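Side-chain contacts in aromatic amino acid exporter YddG (Starkeya novella, PDB 5I20), which exports a broad range of amino acids, including threonine, methionine, lysine and glutamate, across the bacterial inner membrane: residues L34-T39 against A190-C195; R118-A123 against A278-L283. One frame throughout, in Å; residues are numbered along the deposited sequence.

Contact 1: residues L34-T39 against A190-C195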
loop_
_atom_site.group_PDB
_atom_site.type_symbol
_atom_site.label_atom_id
_atom_site.label_comp_id
_atom_site.label_asym_id
_atom_site.label_seq_id
_atom_site.Cartn_x
_atom_site.Cartn_y
_atom_site.Cartn_z
ATOM N N LEU A 34 -8.800 14.032 -7.078
ATOM C CA LEU A 34 -8.369 14.403 -8.418
ATOM C C LEU A 34 -7.021 13.766 -8.728
ATOM O O LEU A 34 -6.791 13.291 -9.837
ATOM C CB LEU A 34 -8.277 15.921 -8.567
ATOM C CG LEU A 34 -7.892 16.410 -9.966
ATOM C CD1 LEU A 34 -8.964 16.026 -10.977
ATOM C CD2 LEU A 34 -7.649 17.908 -9.973
ATOM N N LEU A 35 -6.137 13.755 -7.735
ATOM C CA LEU A 35 -4.809 13.174 -7.893
ATOM C C LEU A 35 -4.919 11.670 -8.113
ATOM O O LEU A 35 -4.142 11.079 -8.862
ATOM C CB LEU A 35 -3.939 13.480 -6.670
ATOM C CG LEU A 35 -2.449 13.137 -6.757
ATOM C CD1 LEU A 35 -1.765 13.951 -7.847
ATOM C CD2 LEU A 35 -1.764 13.353 -5.413
ATOM N N THR A 36 -5.899 11.062 -7.456
ATOM C CA THR A 36 -6.172 9.640 -7.612
ATOM C C THR A 36 -6.703 9.349 -9.012
ATOM O O THR A 36 -6.245 8.421 -9.681
ATOM C CB THR A 36 -7.184 9.151 -6.555
ATOM O OG1 THR A 36 -6.632 9.339 -5.244
ATOM C CG2 THR A 36 -7.510 7.680 -6.755
ATOM N N ALA A 37 -7.666 10.156 -9.450
ATOM C CA ALA A 37 -8.250 10.028 -10.783
ATOM C C ALA A 37 -7.194 10.126 -11.882
ATOM O O ALA A 37 -7.222 9.367 -12.851
ATOM C CB ALA A 37 -9.320 11.088 -10.991
ATOM N N LEU A 38 -6.262 11.062 -11.728
ATOM C CA LEU A 38 -5.214 11.257 -12.721
ATOM C C LEU A 38 -4.195 10.118 -12.690
ATOM O O LEU A 38 -3.821 9.580 -13.732
ATOM C CB LEU A 38 -4.510 12.601 -12.504
ATOM C CG LEU A 38 -5.337 13.870 -12.728
ATOM C CD1 LEU A 38 -4.550 15.109 -12.320
ATOM C CD2 LEU A 38 -5.793 13.985 -14.179
ATOM N N THR A 39 -3.751 9.743 -11.497
ATOM C CA THR A 39 -2.701 8.735 -11.374
ATOM C C THR A 39 -3.187 7.315 -11.675
ATOM O O THR A 39 -2.422 6.490 -12.174
ATOM C CB THR A 39 -2.067 8.762 -9.966
ATOM O OG1 THR A 39 -3.097 8.765 -8.970
ATOM C CG2 THR A 39 -1.204 10.004 -9.799
ATOM N N ALA A 190 -12.478 6.575 -12.409
ATOM C CA ALA A 190 -13.774 7.114 -12.807
ATOM C C ALA A 190 -14.574 7.557 -11.586
ATOM O O ALA A 190 -15.168 8.636 -11.580
ATOM C CB ALA A 190 -14.555 6.088 -13.614
ATOM N N LEU A 191 -14.580 6.719 -10.553
ATOM C CA LEU A 191 -15.265 7.043 -9.306
ATOM C C LEU A 191 -14.604 8.221 -8.591
ATOM O O LEU A 191 -15.289 9.100 -8.064
ATOM C CB LEU A 191 -15.301 5.823 -8.382
ATOM C CG LEU A 191 -16.177 4.648 -8.822
ATOM C CD1 LEU A 191 -16.004 3.470 -7.878
ATOM C CD2 LEU A 191 -17.637 5.068 -8.892
ATOM N N SER A 192 -13.274 8.236 -8.571
ATOM C CA SER A 192 -12.534 9.326 -7.937
ATOM C C SER A 192 -12.788 10.644 -8.658
ATOM O O SER A 192 -12.751 11.715 -8.052
ATOM C CB SER A 192 -11.036 9.024 -7.910
ATOM O OG SER A 192 -10.773 7.805 -7.237
ATOM N N ALA A 193 -13.043 10.558 -9.960
ATOM C CA ALA A 193 -13.392 11.732 -10.745
ATOM C C ALA A 193 -14.729 12.291 -10.281
ATOM O O ALA A 193 -14.909 13.506 -10.193
ATOM C CB ALA A 193 -13.440 11.390 -12.225
ATOM N N LEU A 194 -15.663 11.395 -9.980
ATOM C CA LEU A 194 -16.977 11.792 -9.489
ATOM C C LEU A 194 -16.870 12.430 -8.107
ATOM O O LEU A 194 -17.462 13.478 -7.853
ATOM C CB LEU A 194 -17.921 10.589 -9.448
ATOM C CG LEU A 194 -19.351 10.872 -8.983
ATOM C CD1 LEU A 194 -20.087 11.747 -9.991
ATOM C CD2 LEU A 194 -20.106 9.573 -8.735
ATOM N N CYS A 195 -16.107 11.794 -7.219
ATOM C CA CYS A 195 -15.886 12.323 -5.873
ATOM C C CYS A 195 -15.206 13.690 -5.914
ATOM O O CYS A 195 -15.363 14.499 -4.999
ATOM C CB CYS A 195 -15.046 11.352 -5.038
ATOM S SG CYS A 195 -15.945 9.929 -4.377
#
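Ser192 directs CB at helix 32-53, touching Thr36 with OG and Ala37 with CB. The Thr36 side chain presents a methyl rather than its hydroxyl: CG2 stands anti to the backbone N, and it lies 3.3 Å from Ser192 OG. This is a methyl-to-oxygen contact; each hydroxyl is instead bonded within its own helix, Thr36 OG1 with Pro32 O and Ser192 OG with Thr188 O. Both OG1 and OG sit beside their own backbone N (chi1 -62° and -57°), the setting from which they bend back to those carbonyls, so two buried polar groups are satisfied without bonding each other. Ser192 CB rests 3.9 Å from Ala37 N, and Ala37 CB passes Ala193 CB at 4.3 Å, at the margin of the contact. Small residues thus line the interface, and the CA atoms of Ala37 and Ser192 come within 5.2 Å. His79 and Phe83 of helix 65-88 also touch Thr36. With the segment axes 7.8 Å apart and running at 154° to each other, this is close, nearly antiparallel packing of small residues between two transmembrane helices, one from each EamA-like half of the DMT transporter.

Contact 2: residues R118-A123 against A278-L283. With SO4 (sulfate ion), chain K.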
loop_
_atom_site.group_PDB
_atom_site.type_symbol
_atom_site.label_atom_id
_atom_site.label_comp_id
_atom_site.label_asym_id
_atom_site.label_seq_id
_atom_site.Cartn_x
_atom_site.Cartn_y
_atom_site.Cartn_z
ATOM N N ARG A 118 2.931 -19.330 10.909
ATOM C CA ARG A 118 3.863 -19.722 11.961
ATOM C C ARG A 118 4.106 -18.547 12.907
ATOM O O ARG A 118 3.943 -17.393 12.514
ATOM C CB ARG A 118 5.186 -20.213 11.360
ATOM C CG ARG A 118 5.030 -21.376 10.389
ATOM C CD ARG A 118 6.381 -21.894 9.910
ATOM N NE ARG A 118 6.248 -22.849 8.812
ATOM C CZ ARG A 118 5.979 -24.142 8.970
ATOM N NH1 ARG A 118 5.811 -24.645 10.185
ATOM N NH2 ARG A 118 5.879 -24.933 7.909
ATOM N N PRO A 119 4.468 -18.846 14.165
ATOM C CA PRO A 119 4.788 -17.822 15.167
ATOM C C PRO A 119 5.788 -16.776 14.675
ATOM O O PRO A 119 5.665 -15.608 15.035
ATOM C CB PRO A 119 5.386 -18.637 16.311
ATOM C CG PRO A 119 4.688 -19.955 16.218
ATOM C CD PRO A 119 4.452 -20.200 14.750
ATOM N N ALA A 120 6.749 -17.192 13.858
ATOM C CA ALA A 120 7.791 -16.295 13.369
ATOM C C ALA A 120 7.232 -15.204 12.454
ATOM O O ALA A 120 7.712 -14.068 12.459
ATOM C CB ALA A 120 8.864 -17.089 12.646
ATOM N N HIS A 121 6.222 -15.559 11.668
ATOM C CA HIS A 121 5.558 -14.596 10.797
ATOM C C HIS A 121 4.899 -13.490 11.615
ATOM O O HIS A 121 5.063 -12.305 11.323
ATOM C CB HIS A 121 4.521 -15.295 9.916
ATOM C CG HIS A 121 5.099 -16.345 9.024
ATOM N ND1 HIS A 121 4.487 -17.559 8.800
ATOM C CD2 HIS A 121 6.245 -16.365 8.297
ATOM C CE1 HIS A 121 5.227 -18.281 7.978
ATOM N NE2 HIS A 121 6.299 -17.576 7.658
ATOM N N VAL A 122 4.160 -13.887 12.646
ATOM C CA VAL A 122 3.483 -12.934 13.516
ATOM C C VAL A 122 4.497 -12.080 14.281
ATOM O O VAL A 122 4.346 -10.864 14.378
ATOM C CB VAL A 122 2.539 -13.654 14.502
ATOM C CG1 VAL A 122 1.980 -12.681 15.530
ATOM C CG2 VAL A 122 1.410 -14.338 13.739
ATOM N N ALA A 123 5.537 -12.721 14.803
ATOM C CA ALA A 123 6.598 -12.010 15.508
ATOM C C ALA A 123 7.329 -11.038 14.585
ATOM O O ALA A 123 7.702 -9.942 14.998
ATOM C CB ALA A 123 7.575 -12.990 16.113
ATOM N N ALA A 278 12.228 -9.237 9.338
ATOM C CA ALA A 278 12.249 -9.936 8.060
ATOM C C ALA A 278 13.078 -11.211 8.158
ATOM O O ALA A 278 12.740 -12.227 7.553
ATOM C CB ALA A 278 12.795 -9.031 6.962
ATOM N N ALA A 279 14.160 -11.155 8.931
ATOM C CA ALA A 279 15.060 -12.296 9.071
ATOM C C ALA A 279 14.405 -13.427 9.856
ATOM O O ALA A 279 14.539 -14.597 9.509
ATOM C CB ALA A 279 16.353 -11.867 9.741
ATOM N N VAL A 280 13.697 -13.063 10.919
ATOM C CA VAL A 280 12.966 -14.016 11.741
ATOM C C VAL A 280 11.891 -14.741 10.928
ATOM O O VAL A 280 11.720 -15.953 11.049
ATOM C CB VAL A 280 12.312 -13.308 12.956
ATOM C CG1 VAL A 280 11.220 -14.168 13.573
ATOM C CG2 VAL A 280 13.367 -12.956 13.991
ATOM N N ALA A 281 11.180 -13.994 10.090
ATOM C CA ALA A 281 10.059 -14.544 9.337
ATOM C C ALA A 281 10.501 -15.320 8.094
ATOM O O ALA A 281 9.776 -16.182 7.606
ATOM C CB ALA A 281 9.100 -13.428 8.943
ATOM N N THR A 282 11.689 -15.013 7.585
ATOM C CA THR A 282 12.180 -15.668 6.379
ATOM C C THR A 282 13.138 -16.814 6.697
ATOM O O THR A 282 12.938 -17.942 6.254
ATOM C CB THR A 282 12.893 -14.674 5.447
ATOM O OG1 THR A 282 12.051 -13.538 5.220
ATOM C CG2 THR A 282 13.215 -15.331 4.111
ATOM N N LEU A 283 14.181 -16.520 7.465
ATOM C CA LEU A 283 15.224 -17.500 7.737
ATOM C C LEU A 283 14.852 -18.485 8.839
ATOM O O LEU A 283 15.198 -19.662 8.772
ATOM C CB LEU A 283 16.526 -16.791 8.117
ATOM C CG LEU A 283 17.083 -15.796 7.101
ATOM C CD1 LEU A 283 18.385 -15.195 7.607
ATOM C CD2 LEU A 283 17.283 -16.469 5.755
HETATM S S SO4 K . 6.330 -23.127 4.588
HETATM O O1 SO4 K . 6.899 -24.460 4.416
HETATM O O2 SO4 K . 5.148 -23.209 5.440
HETATM O O3 SO4 K . 7.322 -22.256 5.211
HETATM O O4 SO4 K . 5.951 -22.585 3.288
#
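With CG beside its own backbone N (chi1 -60°), the His121 ring turns back along its helix, and its CD2-NE2 side comes to Ala281 of the other helix although the bond from CA to CB starts away from it. CD2 then lies 3.6 Å from Ala281 O, which sits at the ring edge near its plane, while Ala281 CB is also in touch with CD2. The rotation about CB-CG puts ND1 toward Arg118 N and CD2 toward Ala281. Arg118 N donates to ND1 over 3.2 Å with an N-H...N angle of 164°, the donor being tilted out of the ring plane. As Arg118 is the N-cap residue, this bond occupies a backbone N-H at the helix start and helps fix the ring's rotation. A leucine in place of His121 would probably leave the Arg118 N-H without this acceptor and lose the flat edge set against Ala281 O.

Beside the ring the backbones close up: Ala120 CB is 3.5 Å from Val280 O, and Val280 CG1, anti to its backbone N, reaches Ala120 CB at 3.9 Å. Ala281 CB lies against Ala120 O. The CA atoms of His121 and Ala281 are accordingly only 4.7 Å apart.

Arg118 extends from CG to NE toward the cytoplasmic side. NH2 donates a bent bond to O2 of a sulfate, 3.1 Å away; the ion, probably from the crystallisation liquor, lies at the guanidinium edge, while NH1 forms a salt bridge to Glu289. Axes 7.7 Å apart at 164° mark a tight, nearly antiparallel transmembrane helix pair closed by alanines, with a histidine and an N-cap arginine at its cytoplasmic end, joining the two EamA-like halves.

How the contacts relate
Contacts 1 and 2 lie on opposite sides of the chain's centre, with their own centres 38 Å apart and no atoms in touch. They share no helix, yet each pairs the first EamA-like half with the second, and their segments alternate along the sequence. Both bury most of their touching residues despite standing well away from the middle of the molecule. The interfaces are similar in size, 161 and 186 Å², and both rest on small side chains. Their polar chemistry differs: in 34-39/190-195 hydroxyls bond back to their own helices within the membrane, whereas 118-123/278-283, at the cytoplasmic boundary, adds an imidazole and a salt-bridged arginine that also holds a sulfate, probably from the crystallisation liquor.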